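Local coordinates for magnesium and cobalt efflux protein CorC (Neisseria meningitidis serogroup B, PDB 3OI8) that probably takes part in magnesium and cobalt transport and, in this fragment of paired CBS domains, binds adenosine, at residues Thr63-Val66 with Ile67-His71; Ala90-Leu93 with Leu94-Met97; Leu148-Phe151 with Glu152-Ile155. All coordinates share one frame; numbering follows the deposited sequence.

Interaction 1: residues Thr63-Val66 with Ile67-His71; sequences TAYV and IDTAH. With ADN (adenosine), chain C.
Thr69 folds back on Tyr65 one turn earlier in helix 59-69. Its methyl CG2 sits over one face of the Tyr65 ring, offset toward the rim, 4.1 Å from the ring centroid, a CH-pi contact. Its hydroxyl turns inward, between its own backbone N and carbonyl carbon (chi1 59°). From there OG1 bonds to Tyr65 O at 3.1 Å. Thr69 N bonds to the same oxygen from the opposite face of the carbonyl plane, so two donors grip it.

The packed side of the helix carries Val66, which lies on Ala90 and Phe74. Beside it Thr63 CG2 meets Ile67 CD1 at 3.8 Å. The second subunit borders this side with its Leu94 and Phe98. The solvent side is looser, with Ala64 and Asp68 exposed. Ala70 N bonds to Val66 O at 2.9 Å, and Ala70 leaves helical geometry with a positive phi (66°). Water 1 then bridges Val66 O and His71 O.

Past this turn the His71 ring lies between Thr69 O on one face and the adenosine base on the other, with C5 of the base 3.3 Å above its plane. At the ring edge, ND1 bonds to adenosine O5' at 2.8 Å; NE2 bonds to Asn51 OD1, which should fix the ring's rotation. The helix and the turn into strand 73-77 belong to a beta-alpha-beta unit of the first CBS domain, and they bring His71 into its adenosine site.

Interaction 2: residues Ala90-Leu93 with Leu94-Met97; sequences AKDL and LKYM
Asp92 and Lys95 both turn CG away from their own carbonyl carbons (chi1 -73° and -63°), and this sets their side chains side by side, pointing the same way. Lys95 then runs extended, its CG passing Asp92 O at 3.3 Å. Its NZ ends 3.9 Å from Asp92 OD1, a long salt bridge. The Asp92 carboxylate also forms a salt bridge with Arg110, through OD2.

The backbone makes bonds three residues apart. Lys95 N reaches Asp92 O at 3.2 Å, and Tyr96 N reaches Leu93 O at 2.9 Å. In both, the donor stands above the carbonyl plane, off the lone pairs. Leu94 N to Lys91 O is weak at 3.4 Å. Leu94 also brings CB to 3.5 Å from Lys91 O.

Leu93 packs on Ile62 and Thr63 of helix 59-69 and also on Leu94 of the second subunit, which Leu94 of this chain meets as well. Tyr96 stacks edge-to-face with Phe103. The arrangement is a short 3-10 helix after strand 84-89 of the first CBS domain, largely buried between helices 59-69 and 105-108 and the second subunit.

Interaction 3: residues Leu148-Phe151 with Glu152-Ile155; sequences LVTF and EDII. With ADN (adenosine), chain C.
Asp153 does two things at once: its carboxylate meets the ribose of adenosine while its backbone N takes part in a helix N-cap. The cap is Thr150, where strand 145-150 of the second CBS domain passes into helix 151-154. Thr150 OG1 lies between its own backbone N and carbonyl carbon (chi1 73°). It accepts from Asp153 N at 3.1 Å. Thr150 O takes a further bond, from Ile154 N at 3.2 Å, and Asp153 N also leans weakly toward it. Together these bonds fix the start of the helix and the base of the Asp153 side chain.

Water 2 links the same two residues by another route. It accepts from Thr150 N and donates to Asp153 OD2. On the ligand side, adenosine O3' donates to Asp153 OD1 at 2.7 Å. Adenosine O2' also lies against the carboxylate, but its modelled position is too close for its bonds to be settled. Leu148 CD2 packs near the base, 3.8 Å from adenosine N1. Ile45 touches both Leu148 and Asp153 from the neighbouring strand.

Away from the nucleoside the contact is apolar. Val149 CG2 meets Ile154 CG2 at 3.9 Å. The Phe151 ring packs on Leu125 and Phe128 of helix 121-130. Ile155 N bonds to Phe151 O at 3.1 Å, almost in line with the carbonyl; one turn on, the Ile155 side chain comes back to the Phe151 ring. Both ends of Ile155 lie on the same face of the ring. CG2 sits over it, 3.8 Å from the ring centroid in a CH-pi contact, and CD1 lies further toward Phe151 CE2, 3.4 Å from that atom.

How the interactions relate
The three interactions follow one another along the chain. Interactions 1 and 2 lie in the first CBS domain, with centres about 13 Å apart, and touch directly: Val66 CG1 meets Ala90 CB at 3.7 Å, and Thr63 OG1 lies 4.0 Å from Leu93 CD1. Helix 59-69 thus packs on the segment that follows strand 84-89. Interaction 3 lies in the second CBS domain, its centre about 19 Å from that of interaction 1 and about 23 Å from that of interaction 2. Interactions 1 and 3 do not touch, but adenosine joins them, held by both CBS domains. All three interactions also contact the second subunit.

Interaction 1: residues Thr63-Val66 with Ile67-His71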
ATOM      1  N   THR A  63       6.589 -20.740  -7.683  1.00 21.26           N
ATOM      2  CA  THR A  63       5.286 -20.628  -7.043  1.00 24.52           C
ATOM      3  C   THR A  63       5.330 -21.051  -5.568  1.00 29.76           C
ATOM      4  O   THR A  63       4.762 -20.377  -4.708  1.00 32.99           O
ATOM      5  CB  THR A  63       4.191 -21.419  -7.810  1.00 23.84           C
ATOM      6  OG1 THR A  63       3.994 -20.827  -9.102  1.00 21.22           O
ATOM      7  CG2 THR A  63       2.876 -21.377  -7.053  1.00 24.75           C
ATOM      8  N   ALA A  64       5.997 -22.164  -5.282  1.00 31.99           N
ATOM      9  CA  ALA A  64       6.108 -22.644  -3.908  1.00 32.99           C
ATOM     10  C   ALA A  64       6.854 -21.645  -3.018  1.00 29.80           C
ATOM     11  O   ALA A  64       6.493 -21.441  -1.868  1.00 29.58           O
ATOM     12  CB  ALA A  64       6.775 -24.021  -3.864  1.00 28.78           C
ATOM     13  N   TYR A  65       7.885 -21.012  -3.566  1.00 29.31           N
ATOM     14  CA  TYR A  65       8.672 -20.047  -2.815  1.00 30.86           C
ATOM     15  C   TYR A  65       7.844 -18.793  -2.540  1.00 29.87           C
ATOM     16  O   TYR A  65       7.842 -18.272  -1.418  1.00 29.38           O
ATOM     17  CB  TYR A  65       9.951 -19.705  -3.578  1.00 27.92           C
ATOM     18  CG  TYR A  65      10.911 -18.789  -2.851  1.00 30.31           C
ATOM     19  CD1 TYR A  65      11.813 -19.292  -1.923  1.00 38.20           C
ATOM     20  CD2 TYR A  65      10.926 -17.413  -3.109  1.00 35.43           C
ATOM     21  CE1 TYR A  65      12.703 -18.457  -1.255  1.00 42.47           C
ATOM     22  CE2 TYR A  65      11.810 -16.569  -2.451  1.00 32.79           C
ATOM     23  CZ  TYR A  65      12.700 -17.102  -1.524  1.00 35.37           C
ATOM     24  OH  TYR A  65      13.583 -16.281  -0.864  1.00 40.28           O
ATOM     25  N   VAL A  66       7.124 -18.330  -3.558  1.00 23.98           N
ATOM     26  CA  VAL A  66       6.245 -17.166  -3.422  1.00 25.32           C
ATOM     27  C   VAL A  66       5.172 -17.380  -2.349  1.00 31.00           C
ATOM     28  O   VAL A  66       4.891 -16.492  -1.550  1.00 29.48           O
ATOM     29  CB  VAL A  66       5.554 -16.841  -4.760  1.00 25.83           C
ATOM     30  CG1 VAL A  66       4.423 -15.854  -4.560  1.00 26.18           C
ATOM     31  CG2 VAL A  66       6.572 -16.303  -5.778  1.00 29.93           C
ATOM     32  N   ILE A  67       4.577 -18.567  -2.326  1.00 28.62           N
ATOM     33  CA  ILE A  67       3.562 -18.881  -1.326  1.00 27.42           C
ATOM     34  C   ILE A  67       4.177 -18.963   0.067  1.00 33.76           C
ATOM     35  O   ILE A  67       3.636 -18.423   1.038  1.00 35.98           O
ATOM     36  CB  ILE A  67       2.862 -20.198  -1.662  1.00 32.87           C
ATOM     37  CG1 ILE A  67       1.956 -20.006  -2.881  1.00 30.59           C
ATOM     38  CG2 ILE A  67       2.102 -20.748  -0.438  1.00 35.48           C
ATOM     39  CD1 ILE A  67       1.498 -21.312  -3.498  1.00 25.67           C
ATOM     40  N   ASP A  68       5.327 -19.619   0.150  1.00 31.16           N
ATOM     41  CA  ASP A  68       6.017 -19.804   1.415  1.00 39.73           C
ATOM     42  C   ASP A  68       6.371 -18.478   2.080  1.00 40.99           C
ATOM     43  O   ASP A  68       6.170 -18.315   3.275  1.00 41.26           O
ATOM     44  CB  ASP A  68       7.288 -20.632   1.213  1.00 42.73           C
ATOM     45  CG  ASP A  68       7.882 -21.111   2.529  1.00 61.63           C
ATOM     46  OD1 ASP A  68       7.098 -21.438   3.450  1.00 64.19           O
ATOM     47  OD2 ASP A  68       9.126 -21.163   2.644  1.00 67.51           O
ATOM     48  N   THR A  69       6.908 -17.534   1.310  1.00 38.37           N
ATOM     49  CA  THR A  69       7.341 -16.260   1.875  1.00 35.98           C
ATOM     50  C   THR A  69       6.171 -15.295   1.982  1.00 41.96           C
ATOM     51  O   THR A  69       6.204 -14.346   2.759  1.00 46.03           O
ATOM     52  CB  THR A  69       8.453 -15.616   1.037  1.00 40.36           C
ATOM     53  OG1 THR A  69       7.975 -15.402  -0.293  1.00 37.74           O
ATOM     54  CG2 THR A  69       9.680 -16.512   0.984  1.00 42.85           C
ATOM     55  N   ALA A  70       5.140 -15.548   1.188  1.00 41.57           N
ATOM     56  CA  ALA A  70       3.909 -14.766   1.229  1.00 44.29           C
ATOM     57  C   ALA A  70       4.071 -13.301   0.797  1.00 46.86           C
ATOM     58  O   ALA A  70       3.170 -12.490   1.029  1.00 54.04           O
ATOM     59  CB  ALA A  70       3.271 -14.847   2.618  1.00 38.11           C
ATOM     60  N   HIS A  71       5.200 -12.956   0.182  1.00 39.46           N
ATOM     61  CA  HIS A  71       5.375 -11.587  -0.325  1.00 37.77           C
ATOM     62  C   HIS A  71       4.572 -11.407  -1.600  1.00 27.50           C
ATOM     63  O   HIS A  71       4.201 -12.385  -2.266  1.00 27.67           O
ATOM     64  CB  HIS A  71       6.848 -11.252  -0.627  1.00 41.82           C
ATOM     65  CG  HIS A  71       7.777 -11.445   0.529  1.00 47.95           C
ATOM     66  ND1 HIS A  71       7.582 -10.844   1.755  1.00 54.16           N
ATOM     67  CD2 HIS A  71       8.932 -12.148   0.635  1.00 45.79           C
ATOM     68  CE1 HIS A  71       8.564 -11.187   2.571  1.00 55.33           C
ATOM     69  NE2 HIS A  71       9.394 -11.978   1.915  1.00 48.90           N
TER
HETATM   70  O5' ADN C   2       5.779  -9.054   2.950  1.00 77.59           O
HETATM   71  C5' ADN C   2       5.605  -8.692   4.296  1.00 77.88           C
HETATM   72  C4' ADN C   2       6.811  -7.829   4.777  1.00 84.07           C
HETATM   73  O4' ADN C   2       8.068  -8.447   4.368  1.00 82.79           O
HETATM   74  C3' ADN C   2       6.762  -6.412   4.168  1.00 85.97           C
HETATM   75  O3' ADN C   2       6.293  -5.500   5.124  1.00 88.85           O
HETATM   76  C2' ADN C   2       8.190  -6.099   3.794  1.00 83.67           C
HETATM   77  O2' ADN C   2       8.836  -5.427   4.851  1.00 85.15           O
HETATM   78  C1' ADN C   2       8.859  -7.463   3.627  1.00 79.19           C
HETATM   79  N9  ADN C   2       8.958  -7.853   2.221  1.00 68.45           N
HETATM   80  C8  ADN C   2       7.896  -7.707   1.141  1.00 61.71           C
HETATM   81  N7  ADN C   2       8.454  -8.301  -0.124  1.00 58.33           N
HETATM   82  C5  ADN C   2       9.867  -8.826   0.185  1.00 59.85           C
HETATM   83  C6  ADN C   2      10.932  -9.543  -0.700  1.00 46.99           C
HETATM   84  N6  ADN C   2      10.620  -9.860  -2.094  1.00 29.86           N
HETATM   85  N1  ADN C   2      12.211  -9.932  -0.119  1.00 48.94           N
HETATM   86  C2  ADN C   2      12.518  -9.648   1.344  1.00 52.25           C
HETATM   87  N3  ADN C   2      11.472  -8.948   2.214  1.00 55.88           N
HETATM   88  C4  ADN C   2      10.169  -8.551   1.624  1.00 63.11           C
HETATM   89  O   HOH W   1       2.590 -14.668  -1.820  1.00 38.25           O

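Interaction 2: residues Ala90-Leu93 with Leu94-Met97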
ATOM      1  N   ALA A  90       3.665 -11.380  -7.653  1.00 18.13           N
ATOM      2  CA  ALA A  90       3.104 -12.708  -7.418  1.00 23.26           C
ATOM      3  C   ALA A  90       1.847 -12.975  -8.264  1.00 32.35           C
ATOM      4  O   ALA A  90       1.668 -14.060  -8.821  1.00 26.98           O
ATOM      5  CB  ALA A  90       2.774 -12.877  -5.928  1.00 24.99           C
ATOM      6  N   LYS A  91       0.970 -11.989  -8.348  1.00 28.46           N
ATOM      7  CA  LYS A  91      -0.306 -12.203  -9.022  1.00 33.17           C
ATOM      8  C   LYS A  91      -0.195 -12.247 -10.545  1.00 34.51           C
ATOM      9  O   LYS A  91      -1.151 -12.604 -11.220  1.00 30.64           O
ATOM     10  CB  LYS A  91      -1.342 -11.170  -8.589  1.00 28.41           C
ATOM     11  CG  LYS A  91      -1.061  -9.741  -8.996  1.00 37.89           C
ATOM     12  CD  LYS A  91      -2.144  -8.822  -8.408  1.00 48.53           C
ATOM     13  CE  LYS A  91      -1.835  -7.339  -8.610  1.00 56.20           C
ATOM     14  NZ  LYS A  91      -2.026  -6.896 -10.023  1.00 57.53           N
ATOM     15  N   ASP A  92       0.961 -11.883 -11.091  1.00 27.26           N
ATOM     16  CA  ASP A  92       1.175 -12.041 -12.529  1.00 26.30           C
ATOM     17  C   ASP A  92       1.363 -13.513 -12.883  1.00 28.05           C
ATOM     18  O   ASP A  92       1.174 -13.916 -14.034  1.00 28.33           O
ATOM     19  CB  ASP A  92       2.345 -11.166 -13.020  1.00 25.44           C
ATOM     20  CG  ASP A  92       1.978  -9.686 -13.057  1.00 40.75           C
ATOM     21  OD1 ASP A  92       0.762  -9.391 -13.063  1.00 48.96           O
ATOM     22  OD2 ASP A  92       2.881  -8.816 -13.074  1.00 35.02           O
ATOM     23  N   LEU A  93       1.711 -14.324 -11.883  1.00 21.86           N
ATOM     24  CA  LEU A  93       1.852 -15.761 -12.092  1.00 24.30           C
ATOM     25  C   LEU A  93       0.509 -16.424 -12.461  1.00 25.47           C
ATOM     26  O   LEU A  93       0.485 -17.491 -13.077  1.00 20.21           O
ATOM     27  CB  LEU A  93       2.432 -16.439 -10.849  1.00 28.78           C
ATOM     28  CG  LEU A  93       3.927 -16.250 -10.553  1.00 29.91           C
ATOM     29  CD1 LEU A  93       4.240 -16.847  -9.191  1.00 19.69           C
ATOM     30  CD2 LEU A  93       4.771 -16.918 -11.634  1.00 28.59           C
ATOM     31  N   LEU A  94      -0.597 -15.790 -12.097  1.00 27.43           N
ATOM     32  CA  LEU A  94      -1.909 -16.389 -12.326  1.00 23.24           C
ATOM     33  C   LEU A  94      -2.212 -16.466 -13.819  1.00 26.26           C
ATOM     34  O   LEU A  94      -3.119 -17.177 -14.245  1.00 27.28           O
ATOM     35  CB  LEU A  94      -2.997 -15.587 -11.622  1.00 26.26           C
ATOM     36  CG  LEU A  94      -2.977 -15.582 -10.095  1.00 24.83           C
ATOM     37  CD1 LEU A  94      -4.029 -14.614  -9.588  1.00 31.41           C
ATOM     38  CD2 LEU A  94      -3.213 -16.981  -9.544  1.00 27.03           C
ATOM     39  N   LYS A  95      -1.465 -15.708 -14.613  1.00 21.45           N
ATOM     40  CA  LYS A  95      -1.609 -15.778 -16.064  1.00 27.05           C
ATOM     41  C   LYS A  95      -1.325 -17.194 -16.567  1.00 22.56           C
ATOM     42  O   LYS A  95      -1.696 -17.554 -17.685  1.00 27.80           O
ATOM     43  CB  LYS A  95      -0.663 -14.777 -16.749  1.00 26.07           C
ATOM     44  CG  LYS A  95      -0.957 -13.314 -16.413  1.00 46.89           C
ATOM     45  CD  LYS A  95       0.034 -12.366 -17.088  1.00 55.92           C
ATOM     46  CE  LYS A  95      -0.083 -10.941 -16.547  1.00 62.42           C
ATOM     47  NZ  LYS A  95       1.126 -10.102 -16.855  1.00 61.89           N
ATOM     48  N   TYR A  96      -0.652 -17.994 -15.746  1.00 24.75           N
ATOM     49  CA  TYR A  96      -0.252 -19.329 -16.175  1.00 25.41           C
ATOM     50  C   TYR A  96      -0.984 -20.414 -15.398  1.00 25.45           C
ATOM     51  O   TYR A  96      -0.550 -21.556 -15.362  1.00 26.13           O
ATOM     52  CB  TYR A  96       1.263 -19.509 -16.045  1.00 19.84           C
ATOM     53  CG  TYR A  96       2.037 -18.692 -17.038  1.00 18.65           C
ATOM     54  CD1 TYR A  96       2.003 -19.003 -18.393  1.00 19.35           C
ATOM     55  CD2 TYR A  96       2.806 -17.604 -16.626  1.00 23.71           C
ATOM     56  CE1 TYR A  96       2.713 -18.249 -19.312  1.00 18.25           C
ATOM     57  CE2 TYR A  96       3.512 -16.842 -17.534  1.00 22.02           C
ATOM     58  CZ  TYR A  96       3.468 -17.174 -18.874  1.00 31.14           C
ATOM     59  OH  TYR A  96       4.185 -16.426 -19.784  1.00 32.10           O
HETATM   60  N   MSE A  97      -2.096 -20.043 -14.775  1.00 29.21           N
HETATM   61  CA  MSE A  97      -2.873 -20.974 -13.970  1.00 30.96           C
HETATM   62  C   MSE A  97      -3.266 -22.217 -14.765  1.00 33.98           C
HETATM   63  O   MSE A  97      -3.183 -23.340 -14.266  1.00 43.00           O
HETATM   64  CB  MSE A  97      -4.124 -20.269 -13.449  1.00 39.90           C
HETATM   65  CG  MSE A  97      -5.195 -21.184 -12.873  1.00 44.88           C
HETATM   66 SE   MSE A  97      -5.074 -21.434 -10.952  0.54 52.94          SE
HETATM   67  CE  MSE A  97      -4.037 -19.829 -10.491  1.00 23.72           C
TER

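Interaction 3: residues Leu148-Phe151 with Glu152-Ile155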
ATOM      1  N   LEU A 148      16.388  -3.543  -0.847  1.00 11.35           N
ATOM      2  CA  LEU A 148      15.159  -3.168  -1.539  1.00 14.69           C
ATOM      3  C   LEU A 148      14.309  -2.369  -0.555  1.00 19.71           C
ATOM      4  O   LEU A 148      14.575  -2.386   0.659  1.00 21.54           O
ATOM      5  CB  LEU A 148      14.418  -4.414  -2.067  1.00 19.00           C
ATOM      6  CG  LEU A 148      13.847  -5.441  -1.080  1.00 23.94           C
ATOM      7  CD1 LEU A 148      12.559  -4.947  -0.428  1.00 24.70           C
ATOM      8  CD2 LEU A 148      13.576  -6.785  -1.790  1.00 20.76           C
ATOM      9  N   VAL A 149      13.329  -1.642  -1.075  1.00 20.02           N
ATOM     10  CA  VAL A 149      12.430  -0.860  -0.228  1.00 16.22           C
ATOM     11  C   VAL A 149      11.022  -0.926  -0.811  1.00 19.15           C
ATOM     12  O   VAL A 149      10.850  -0.933  -2.047  1.00 19.29           O
ATOM     13  CB  VAL A 149      12.940   0.612  -0.015  1.00 24.30           C
ATOM     14  CG1 VAL A 149      13.142   1.333  -1.338  1.00 18.88           C
ATOM     15  CG2 VAL A 149      12.002   1.400   0.922  1.00 19.54           C
ATOM     16  N   THR A 150      10.025  -1.027   0.070  1.00 13.68           N
ATOM     17  CA  THR A 150       8.646  -1.179  -0.377  1.00 13.48           C
ATOM     18  C   THR A 150       7.711  -0.095   0.173  1.00 18.08           C
ATOM     19  O   THR A 150       7.934   0.457   1.251  1.00 21.99           O
ATOM     20  CB  THR A 150       8.064  -2.560   0.036  1.00 23.18           C
ATOM     21  OG1 THR A 150       7.814  -2.558   1.445  1.00 24.40           O
ATOM     22  CG2 THR A 150       9.050  -3.700  -0.292  1.00 19.14           C
ATOM     23  N   PHE A 151       6.674   0.184  -0.610  1.00 27.79           N
ATOM     24  CA  PHE A 151       5.595   1.104  -0.259  1.00 27.17           C
ATOM     25  C   PHE A 151       4.991   0.720   1.082  1.00 30.72           C
ATOM     26  O   PHE A 151       4.893   1.538   1.995  1.00 32.22           O
ATOM     27  CB  PHE A 151       4.536   1.060  -1.368  1.00 29.02           C
ATOM     28  CG  PHE A 151       3.286   1.860  -1.071  1.00 37.70           C
ATOM     29  CD1 PHE A 151       3.295   3.244  -1.154  1.00 30.13           C
ATOM     30  CD2 PHE A 151       2.097   1.216  -0.751  1.00 38.16           C
ATOM     31  CE1 PHE A 151       2.142   3.982  -0.885  1.00 44.09           C
ATOM     32  CE2 PHE A 151       0.942   1.941  -0.486  1.00 47.56           C
ATOM     33  CZ  PHE A 151       0.965   3.330  -0.554  1.00 45.08           C
ATOM     34  N   GLU A 152       4.619  -0.543   1.221  1.00 37.03           N
ATOM     35  CA  GLU A 152       3.942  -0.978   2.435  1.00 46.86           C
ATOM     36  C   GLU A 152       4.811  -0.820   3.677  1.00 44.54           C
ATOM     37  O   GLU A 152       4.297  -0.579   4.770  1.00 43.35           O
ATOM     38  CB  GLU A 152       3.402  -2.403   2.279  1.00 59.93           C
ATOM     39  CG  GLU A 152       2.362  -2.507   1.158  1.00 77.49           C
ATOM     40  CD  GLU A 152       1.609  -3.827   1.145  1.00 91.60           C
ATOM     41  OE1 GLU A 152       0.585  -3.917   0.429  1.00 93.40           O
ATOM     42  OE2 GLU A 152       2.037  -4.769   1.849  1.00 96.54           O
ATOM     43  N   ASP A 153       6.126  -0.922   3.506  1.00 35.66           N
ATOM     44  CA  ASP A 153       7.053  -0.715   4.617  1.00 33.88           C
ATOM     45  C   ASP A 153       7.131   0.745   5.058  1.00 38.70           C
ATOM     46  O   ASP A 153       7.287   1.035   6.241  1.00 42.30           O
ATOM     47  CB  ASP A 153       8.459  -1.180   4.248  1.00 47.26           C
ATOM     48  CG  ASP A 153       8.660  -2.655   4.473  1.00 54.51           C
ATOM     49  OD1 ASP A 153       7.808  -3.266   5.158  1.00 55.18           O
ATOM     50  OD2 ASP A 153       9.671  -3.196   3.971  1.00 46.35           O
ATOM     51  N   ILE A 154       7.057   1.665   4.107  1.00 33.65           N
ATOM     52  CA  ILE A 154       7.228   3.073   4.445  1.00 32.75           C
ATOM     53  C   ILE A 154       5.931   3.748   4.930  1.00 35.64           C
ATOM     54  O   ILE A 154       5.988   4.761   5.629  1.00 47.57           O
ATOM     55  CB  ILE A 154       7.895   3.880   3.297  1.00 30.19           C
ATOM     56  CG1 ILE A 154       6.954   4.052   2.108  1.00 33.25           C
ATOM     57  CG2 ILE A 154       9.200   3.225   2.854  1.00 31.74           C
ATOM     58  CD1 ILE A 154       7.566   4.916   1.013  1.00 35.08           C
ATOM     59  N   ILE A 155       4.777   3.184   4.573  1.00 33.62           N
ATOM     60  CA  ILE A 155       3.484   3.744   4.989  1.00 35.75           C
ATOM     61  C   ILE A 155       3.038   3.153   6.319  1.00 40.75           C
ATOM     62  O   ILE A 155       1.996   3.532   6.854  1.00 40.38           O
ATOM     63  CB  ILE A 155       2.347   3.514   3.950  1.00 34.25           C
ATOM     64  CG1 ILE A 155       1.956   2.031   3.878  1.00 39.53           C
ATOM     65  CG2 ILE A 155       2.718   4.080   2.592  1.00 29.33           C
ATOM     66  CD1 ILE A 155       0.819   1.715   2.891  1.00 33.27           C
TER
HETATM   67  O5' ADN C   2       5.779  -9.054   2.950  1.00 77.59           O
HETATM   68  C5' ADN C   2       5.605  -8.692   4.296  1.00 77.88           C
HETATM   69  C4' ADN C   2       6.811  -7.829   4.777  1.00 84.07           C
HETATM   70  O4' ADN C   2       8.068  -8.447   4.368  1.00 82.79           O
HETATM   71  C3' ADN C   2       6.762  -6.412   4.168  1.00 85.97           C
HETATM   72  O3' ADN C   2       6.293  -5.500   5.124  1.00 88.85           O
HETATM   73  C2' ADN C   2       8.190  -6.099   3.794  1.00 83.67           C
HETATM   74  O2' ADN C   2       8.836  -5.427   4.851  1.00 85.15           O
HETATM   75  C1' ADN C   2       8.859  -7.463   3.627  1.00 79.19           C
HETATM   76  N9  ADN C   2       8.958  -7.853   2.221  1.00 68.45           N
HETATM   77  C8  ADN C   2       7.896  -7.707   1.141  1.00 61.71           C
HETATM   78  N7  ADN C   2       8.454  -8.301  -0.124  1.00 58.33           N
HETATM   79  C5  ADN C   2       9.867  -8.826   0.185  1.00 59.85           C
HETATM   80  C6  ADN C   2      10.932  -9.543  -0.700  1.00 46.99           C
HETATM   81  N6  ADN C   2      10.620  -9.860  -2.094  1.00 29.86           N
HETATM   82  N1  ADN C   2      12.211  -9.932  -0.119  1.00 48.94           N
HETATM   83  C2  ADN C   2      12.518  -9.648   1.344  1.00 52.25           C
HETATM   84  N3  ADN C   2      11.472  -8.948   2.214  1.00 55.88           N
HETATM   85  C4  ADN C   2      10.169  -8.551   1.624  1.00 63.11           C
HETATM   86  O   HOH W   2      11.278  -1.577   2.714  1.00 27.29           O